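Local coordinates for staphylococcal nuclease domain-containing protein 1 (Drosophila melanogaster, PDB 2WAC) that cleaves DNA and RNA as an endonuclease, associates with the RNA-induced silencing complex and, through its Tudor domain, binds peptides carrying symmetrically dimethylated arginines, at residues Ala60-Thr63 and Leu64-Gln67; Leu94-Asn97 and Arg98-Ala101; Gly188-Lys191 and Leu192-Leu195; Glu194-Asp197 and Gln198-Ala202. All coordinates share one frame; numbering follows the deposited sequence.

Contact 1 of 4, residues Ala60-Thr63 and Leu64-Gln67; sequences AQFT and LDNQ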
# COMPACT_ATOMS: atom_id res chain seq x y z
N ALA A 60 11.96 8.02 -12.61
CA ALA A 60 10.83 8.01 -13.53
C ALA A 60 10.04 9.31 -13.44
O ALA A 60 9.71 9.76 -12.34
CB ALA A 60 9.92 6.82 -13.25
N GLN A 61 9.76 9.90 -14.60
CA GLN A 61 8.96 11.12 -14.67
C GLN A 61 7.47 10.76 -14.71
O GLN A 61 6.94 10.37 -15.75
CB GLN A 61 9.36 11.96 -15.89
CG GLN A 61 8.97 13.43 -15.80
CD GLN A 61 9.19 14.19 -17.10
OE1 GLN A 61 9.29 13.60 -18.17
NE2 GLN A 61 9.28 15.51 -17.00
N PHE A 62 6.83 10.89 -13.55
CA PHE A 62 5.41 10.59 -13.35
C PHE A 62 4.55 11.34 -14.37
O PHE A 62 4.73 12.54 -14.57
CB PHE A 62 5.03 10.96 -11.91
CG PHE A 62 3.67 10.47 -11.45
CD1 PHE A 62 3.07 9.34 -12.00
CD2 PHE A 62 3.01 11.13 -10.41
CE1 PHE A 62 1.83 8.90 -11.56
CE2 PHE A 62 1.77 10.69 -9.95
CZ PHE A 62 1.18 9.57 -10.53
N THR A 63 3.64 10.62 -15.03
CA THR A 63 2.81 11.22 -16.09
C THR A 63 1.82 12.25 -15.56
O THR A 63 1.34 13.10 -16.31
CB THR A 63 2.04 10.16 -16.92
OG1 THR A 63 1.18 9.39 -16.07
CG2 THR A 63 3.00 9.24 -17.64
N LEU A 64 1.51 12.18 -14.26
CA LEU A 64 0.55 13.10 -13.65
C LEU A 64 1.08 14.53 -13.50
O LEU A 64 0.40 15.49 -13.87
CB LEU A 64 0.07 12.58 -12.29
CG LEU A 64 -0.93 13.48 -11.55
CD1 LEU A 64 -2.30 13.38 -12.19
CD2 LEU A 64 -0.99 13.15 -10.07
N ASP A 65 2.29 14.67 -12.96
CA ASP A 65 2.83 15.98 -12.59
C ASP A 65 4.12 16.38 -13.31
O ASP A 65 4.62 17.49 -13.14
CB ASP A 65 3.00 16.09 -11.06
CG ASP A 65 3.99 15.07 -10.50
OD1 ASP A 65 4.47 14.19 -11.24
OD2 ASP A 65 4.30 15.17 -9.29
N ASN A 66 4.65 15.46 -14.13
CA ASN A 66 5.94 15.62 -14.80
C ASN A 66 7.13 15.81 -13.86
O ASN A 66 8.16 16.38 -14.24
CB ASN A 66 5.91 16.72 -15.88
CG ASN A 66 5.13 16.30 -17.12
OD1 ASN A 66 4.84 15.12 -17.33
ND2 ASN A 66 4.77 17.27 -17.95
N GLN A 67 7.00 15.32 -12.63
CA GLN A 67 8.11 15.36 -11.67
C GLN A 67 8.80 14.00 -11.61
O GLN A 67 8.20 12.97 -11.94
CB GLN A 67 7.64 15.82 -10.29
CG GLN A 67 6.93 17.19 -10.26
CD GLN A 67 7.74 18.31 -10.91
OE1 GLN A 67 8.94 18.44 -10.70
NE2 GLN A 67 7.06 19.14 -11.70
O HOH W 1 2.58 14.01 -18.82

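Contact 2 of 4, residues Leu94-Asn97 and Arg98-Ala101; sequences LPTN and RLAA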
# COMPACT_ATOMS: atom_id res chain seq x y z
N LEU A 94 4.43 3.06 -18.66
CA LEU A 94 5.07 4.32 -19.04
C LEU A 94 6.05 4.12 -20.20
O LEU A 94 6.76 3.12 -20.21
CB LEU A 94 5.85 4.82 -17.81
CG LEU A 94 6.28 6.28 -17.81
CD1 LEU A 94 5.08 7.12 -18.14
CD2 LEU A 94 6.88 6.69 -16.48
N PRO A 95 6.10 5.06 -21.18
CA PRO A 95 7.21 4.96 -22.14
C PRO A 95 8.59 5.02 -21.46
O PRO A 95 8.77 5.76 -20.49
CB PRO A 95 7.02 6.18 -23.05
CG PRO A 95 5.57 6.51 -22.94
CD PRO A 95 5.20 6.18 -21.51
N THR A 96 9.53 4.23 -21.98
CA THR A 96 10.89 4.16 -21.42
C THR A 96 11.69 5.44 -21.63
O THR A 96 12.70 5.66 -20.94
CB THR A 96 11.68 2.96 -22.00
OG1 THR A 96 11.72 3.05 -23.43
CG2 THR A 96 11.04 1.64 -21.60
N ASN A 97 11.26 6.30 -22.55
CA ASN A 97 11.88 7.61 -22.72
C ASN A 97 11.61 8.59 -21.56
O ASN A 97 12.17 9.68 -21.52
CB ASN A 97 11.59 8.24 -24.10
CG ASN A 97 10.11 8.51 -24.35
OD1 ASN A 97 9.36 8.86 -23.44
ND2 ASN A 97 9.70 8.37 -25.61
N ARG A 98 10.75 8.17 -20.63
CA ARG A 98 10.50 8.92 -19.39
C ARG A 98 11.23 8.30 -18.20
O ARG A 98 10.95 8.61 -17.04
CB ARG A 98 9.00 9.03 -19.12
CG ARG A 98 8.27 9.96 -20.07
CD ARG A 98 6.78 10.00 -19.79
NE ARG A 98 6.45 10.75 -18.59
CZ ARG A 98 6.11 12.04 -18.57
NH1 ARG A 98 6.06 12.75 -19.69
NH2 ARG A 98 5.83 12.62 -17.41
N LEU A 99 12.18 7.41 -18.51
CA LEU A 99 13.03 6.79 -17.50
C LEU A 99 14.47 7.24 -17.68
O LEU A 99 14.93 7.42 -18.81
CB LEU A 99 12.94 5.26 -17.57
CG LEU A 99 11.56 4.60 -17.53
CD1 LEU A 99 11.68 3.10 -17.69
CD2 LEU A 99 10.81 4.94 -16.25
N ALA A 100 15.17 7.42 -16.57
CA ALA A 100 16.58 7.76 -16.59
C ALA A 100 17.31 6.97 -15.51
O ALA A 100 16.69 6.44 -14.59
CB ALA A 100 16.77 9.25 -16.38
N ALA A 101 18.63 6.88 -15.64
CA ALA A 101 19.46 6.27 -14.61
C ALA A 101 19.35 7.11 -13.34
O ALA A 101 19.50 8.34 -13.39
CB ALA A 101 20.91 6.16 -15.07

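Contact 3 of 4, residues Gly188-Lys191 and Leu192-Leu195; sequences GERK and LKEL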
# COMPACT_ATOMS: atom_id res chain seq x y z
N GLY A 188 -4.91 -20.99 10.42
CA GLY A 188 -4.52 -21.84 11.54
C GLY A 188 -3.38 -21.45 12.46
O GLY A 188 -3.18 -22.10 13.48
N GLU A 189 -2.62 -20.40 12.12
CA GLU A 189 -1.53 -19.95 13.01
C GLU A 189 -2.08 -19.72 14.41
O GLU A 189 -2.97 -18.89 14.61
CB GLU A 189 -0.85 -18.68 12.48
CG GLU A 189 0.03 -18.88 11.25
CD GLU A 189 -0.74 -18.74 9.94
OE1 GLU A 189 -1.98 -18.60 9.97
OE2 GLU A 189 -0.09 -18.76 8.88
N ARG A 190 -1.55 -20.46 15.38
CA ARG A 190 -1.99 -20.36 16.78
C ARG A 190 -1.85 -18.94 17.33
O ARG A 190 -2.75 -18.46 18.02
CB ARG A 190 -1.30 -21.43 17.65
CG ARG A 190 -1.14 -21.15 19.16
CD ARG A 190 -2.43 -20.94 19.96
NE ARG A 190 -3.42 -22.01 19.87
CZ ARG A 190 -4.31 -22.30 20.82
NH1 ARG A 190 -5.18 -23.29 20.62
NH2 ARG A 190 -4.33 -21.63 21.96
N LYS A 191 -0.76 -18.26 16.99
CA LYS A 191 -0.56 -16.86 17.41
C LYS A 191 -1.63 -15.90 16.85
O LYS A 191 -1.81 -14.80 17.37
CB LYS A 191 0.86 -16.37 17.06
CG LYS A 191 1.14 -16.19 15.57
CD LYS A 191 2.57 -15.70 15.31
CE LYS A 191 2.69 -14.19 15.46
NZ LYS A 191 4.08 -13.71 15.18
N LEU A 192 -2.35 -16.34 15.82
CA LEU A 192 -3.43 -15.56 15.23
C LEU A 192 -4.84 -15.98 15.68
O LEU A 192 -5.83 -15.41 15.24
CB LEU A 192 -3.34 -15.59 13.70
CG LEU A 192 -2.12 -14.93 13.04
CD1 LEU A 192 -2.19 -15.10 11.53
CD2 LEU A 192 -2.02 -13.45 13.40
N LYS A 193 -4.91 -16.97 16.58
CA LYS A 193 -6.19 -17.56 17.00
C LYS A 193 -7.17 -16.56 17.60
O LYS A 193 -8.34 -16.53 17.22
CB LYS A 193 -5.94 -18.72 17.97
CG LYS A 193 -7.19 -19.44 18.43
CD LYS A 193 -6.91 -20.29 19.66
CE LYS A 193 -8.14 -21.04 20.11
NZ LYS A 193 -9.20 -20.12 20.61
N GLU A 194 -6.69 -15.75 18.54
CA GLU A 194 -7.52 -14.75 19.22
C GLU A 194 -8.12 -13.77 18.21
O GLU A 194 -9.32 -13.51 18.24
CB GLU A 194 -6.70 -14.01 20.28
CG GLU A 194 -7.45 -12.94 21.05
CD GLU A 194 -6.68 -12.44 22.25
OE1 GLU A 194 -6.24 -13.28 23.07
OE2 GLU A 194 -6.53 -11.21 22.39
N LEU A 195 -7.27 -13.25 17.33
CA LEU A 195 -7.69 -12.32 16.28
C LEU A 195 -8.63 -12.97 15.26
O LEU A 195 -9.60 -12.34 14.83
CB LEU A 195 -6.47 -11.70 15.58
CG LEU A 195 -6.62 -10.35 14.88
CD1 LEU A 195 -6.89 -9.22 15.87
CD2 LEU A 195 -5.37 -10.04 14.05
O HOH W 2 -4.30 -13.26 17.75

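Contact 4 of 4, residues Glu194-Asp197 and Gln198-Ala202; sequences ELVD and QYKAA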
# COMPACT_ATOMS: atom_id res chain seq x y z
N GLU A 194 -6.69 -15.75 18.54
CA GLU A 194 -7.52 -14.75 19.22
C GLU A 194 -8.12 -13.77 18.21
O GLU A 194 -9.32 -13.51 18.24
CB GLU A 194 -6.70 -14.01 20.28
CG GLU A 194 -7.45 -12.94 21.05
CD GLU A 194 -6.68 -12.44 22.25
OE1 GLU A 194 -6.24 -13.28 23.07
OE2 GLU A 194 -6.53 -11.21 22.39
N LEU A 195 -7.27 -13.25 17.33
CA LEU A 195 -7.69 -12.32 16.28
C LEU A 195 -8.63 -12.97 15.26
O LEU A 195 -9.60 -12.34 14.83
CB LEU A 195 -6.47 -11.70 15.58
CG LEU A 195 -6.62 -10.35 14.88
CD1 LEU A 195 -6.89 -9.22 15.87
CD2 LEU A 195 -5.37 -10.04 14.05
N VAL A 196 -8.35 -14.22 14.89
CA VAL A 196 -9.22 -14.99 13.99
C VAL A 196 -10.62 -15.18 14.59
O VAL A 196 -11.62 -14.95 13.90
CB VAL A 196 -8.59 -16.37 13.60
CG1 VAL A 196 -9.64 -17.34 13.06
CG2 VAL A 196 -7.47 -16.18 12.58
N ASP A 197 -10.67 -15.57 15.86
CA ASP A 197 -11.93 -15.75 16.58
C ASP A 197 -12.72 -14.44 16.69
O ASP A 197 -13.93 -14.42 16.48
CB ASP A 197 -11.68 -16.32 17.99
CG ASP A 197 -11.23 -17.77 17.96
OD1 ASP A 197 -11.36 -18.44 16.92
OD2 ASP A 197 -10.75 -18.26 19.01
N GLN A 198 -12.02 -13.36 17.00
CA GLN A 198 -12.64 -12.04 17.14
C GLN A 198 -13.26 -11.54 15.83
O GLN A 198 -14.39 -11.04 15.82
CB GLN A 198 -11.65 -11.03 17.74
CG GLN A 198 -11.48 -11.19 19.25
CD GLN A 198 -10.22 -10.53 19.81
OE1 GLN A 198 -9.39 -10.00 19.08
NE2 GLN A 198 -10.08 -10.57 21.13
N TYR A 199 -12.53 -11.69 14.73
CA TYR A 199 -13.02 -11.33 13.39
C TYR A 199 -14.21 -12.20 12.96
O TYR A 199 -15.13 -11.71 12.30
CB TYR A 199 -11.88 -11.42 12.36
CG TYR A 199 -10.97 -10.20 12.28
CD1 TYR A 199 -10.63 -9.64 11.05
CD2 TYR A 199 -10.44 -9.61 13.44
CE1 TYR A 199 -9.79 -8.53 10.97
CE2 TYR A 199 -9.60 -8.50 13.36
CZ TYR A 199 -9.28 -7.97 12.12
OH TYR A 199 -8.45 -6.88 12.03
N LYS A 200 -14.18 -13.48 13.33
CA LYS A 200 -15.30 -14.40 13.09
C LYS A 200 -16.58 -13.95 13.79
O LYS A 200 -17.66 -13.98 13.19
CB LYS A 200 -14.93 -15.82 13.55
CG LYS A 200 -13.98 -16.55 12.61
CD LYS A 200 -14.74 -17.15 11.44
CE LYS A 200 -14.10 -16.73 10.13
NZ LYS A 200 -15.07 -16.86 9.00
N ALA A 201 -16.45 -13.55 15.05
CA ALA A 201 -17.57 -13.05 15.84
C ALA A 201 -18.15 -11.75 15.26
O ALA A 201 -19.37 -11.56 15.26
CB ALA A 201 -17.15 -12.84 17.29
N ALA A 202 -17.27 -10.88 14.77
CA ALA A 202 -17.69 -9.65 14.10
C ALA A 202 -18.50 -9.94 12.84
O ALA A 202 -19.54 -9.32 12.60
CB ALA A 202 -16.48 -8.78 13.77
O HOH W 3 -6.67 -9.45 19.48

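Contact 1 of 4, residues Ala60-Thr63 and Leu64-Gln67
Backbone hydrogen bonds between F62 and the pair N66 and Q67 close a tight connection at the end of strand 57-61. F62 N donates to Q67 O at 3.0 Å, and F62 O receives N66 N, so both polar backbone atoms of F62 are used. Side chains add to the polar set. The extended chain of Q61 brings NE2 to N66 O at 3.1 Å, and the donor stands above the carbonyl plane, 40° out of it, instead of on a lone pair. D65 OD1 accepts Q67 N at 3.1 Å from above the carboxylate plane, an Asx turn that fixes the bend, while D65 OD2 is held by Y69 OH. One water donates to both T63 O and N66 OD1, each at 2.9 Å; the same N66 oxygen also receives R98 NH2. Apolar contact centres on the F62 ring. With CG anti to the backbone N (chi1 -169°), the ring lies alongside L64, whose CB sits over one face in a CH-pi contact, 3.7 Å from the centroid and displaced toward the rim. The F62 ring also meets that of Y85, their planes about 60° apart, and touches N90. A polar neighbour, D65 OD1, lies 3.3 Å from F62 CB, its carboxylate roughly perpendicular to the ring. This is the hairpin turn joining strands 57-61 and 68-77 of the Tudor barrel. Residues 62-67 fall in the region involved in dimethylarginine binding, and F62 with Y85 is consistent with the aromatic cage of methylarginine-reading Tudor domains.

Contact 2 of 4, residues Leu94-Asn97 and Arg98-Ala101
R98 reaches back over L94, P95 and N97 from the far end of a tight turn, and its side chain meets something at nearly every atom. CB lies 3.6 Å from P95 O, the carbonyl that also takes R98 N in a backbone hydrogen bond of 3.1 Å. CG, set beside the backbone N and anti to the carbonyl carbon (chi1 -71°), passes N97 OD1 at 3.7 Å, with the N97 amide and the guanidinium planes 65° apart. CD packs against L94 CD1 at 3.7 Å. The chain then bends at chi3 (74°), and NE stays within 3.9 Å of the same methyl while the R98 and L94 side chains cross at about a right angle. Beyond the turn, NE donates to Q61 O, and NH2 reaches N66 and, more weakly, F62 O. The next residue repeats the backbone pattern: L99 N donates to T96 O at 3.0 Å, and L99 CB rests 3.4 Å from that oxygen. L99 CD2 approaches L94 CD2 at 4.3 Å, and P52 and A81 lie against L99 as well. The short 3-10 segment beginning at T96 thus turns the chain from strand 91-95 into strand 99-101, the two outermost strands of the Tudor sheet. Chemically, the CD end of the R98 chain packs on L94, CB and CG pass carbonyl and amide oxygens, and the polar end goes to neutral oxygens; the positive charge is therefore probably stabilised by these dipoles, which also hold the guanidinium in place.

Contact 3 of 4, residues Gly188-Lys191 and Leu192-Leu195
The opening turn of the C-terminal helix 193-208 is built where E189 and R190 meet L192 and K193, a 3-10 start that runs into the alpha-helix. L192 N donates to E189 O at 2.9 Å and K193 N to R190 O at 3.0 Å, both from well above the carbonyl planes. A water extends the pattern, donating to K191 O and accepting from L195 N. L192 lies alongside E189, its CD1 3.9 Å from E189 CB and 3.8 Å from OE1, the oxygen that also forms a salt bridge with R187. L192 also touches E151 of strand 145-152. Cutting L192 back to an alanine removes CG and both methyls, and is likely to open a gap beside E189 CB and E151. R190 folds at chi2 and chi3 (60° and 55°), which brings its guanidinium alongside the extended K193 chain, CD lying over the centre of one face, 3.5 Å above its plane. NH1 of R190 and NZ of K193 remain 5.1 Å apart. Contact thus runs through the lysine's methylenes, while its ammonium is paired with D197 OD2, which probably eases the repulsion between the two like charges.

Contact 4 of 4, residues Glu194-Asp197 and Gln198-Ala202
Four consecutive backbone bonds, each near 3.0 Å, tie E194, L195, V196 and D197 to Q198, Y199, K200 and A201: regular alpha-helix, part of helix 193-208, the last helix of the chain, in the staphylococcal-nuclease-like part of this fragment. The straightest, Y199 N to L195 O, has an N-H...O angle of 165°. Polar side chains come next. Q198 and E194 lie side by side, NE2 at 3.5 Å from E194 CG, and a water donates to Q198 OE1 at 2.8 Å and, weakly, to E194 OE2. A leucine at Q198 would probably leave this water without its firmer partner and E194 CG without the amide beside it. Packing is carried by the inner face, where L195 and Y199 point the same way and are covered by L120 and T162. The Y199 side chain also touches K174 and V177 of helix 172-178, and its OH is hydrogen-bonded to D171 OD2. Y199 CG, anti to the carbonyl carbon (chi1 -82°), carries the ring back along the helix, setting CD2 3.2 Å from L195 O and CE2 3.8 Å from L195 CD1.

The four contacts form two neighbourhoods on opposite sides of the chain's centre. Contacts 1 and 2, with centres about 10 Å apart, both belong to the Tudor sheet, in which strands 57-61 and 99-101 are neighbours. R98 joins them directly, its NH2 2.7 Å from N66 OD1, which ties the turn of contact 2 to the loop of contact 1, where F62 opens the dimethylarginine-binding region. Contacts 3 and 4, centres about 9 Å apart, share E194 and L195 and follow one another along helix 193-208. That helix lies remote from the methylarginine region: the centres of contacts 1 and 4 are about 43 Å apart, their nearest atoms about 30 Å.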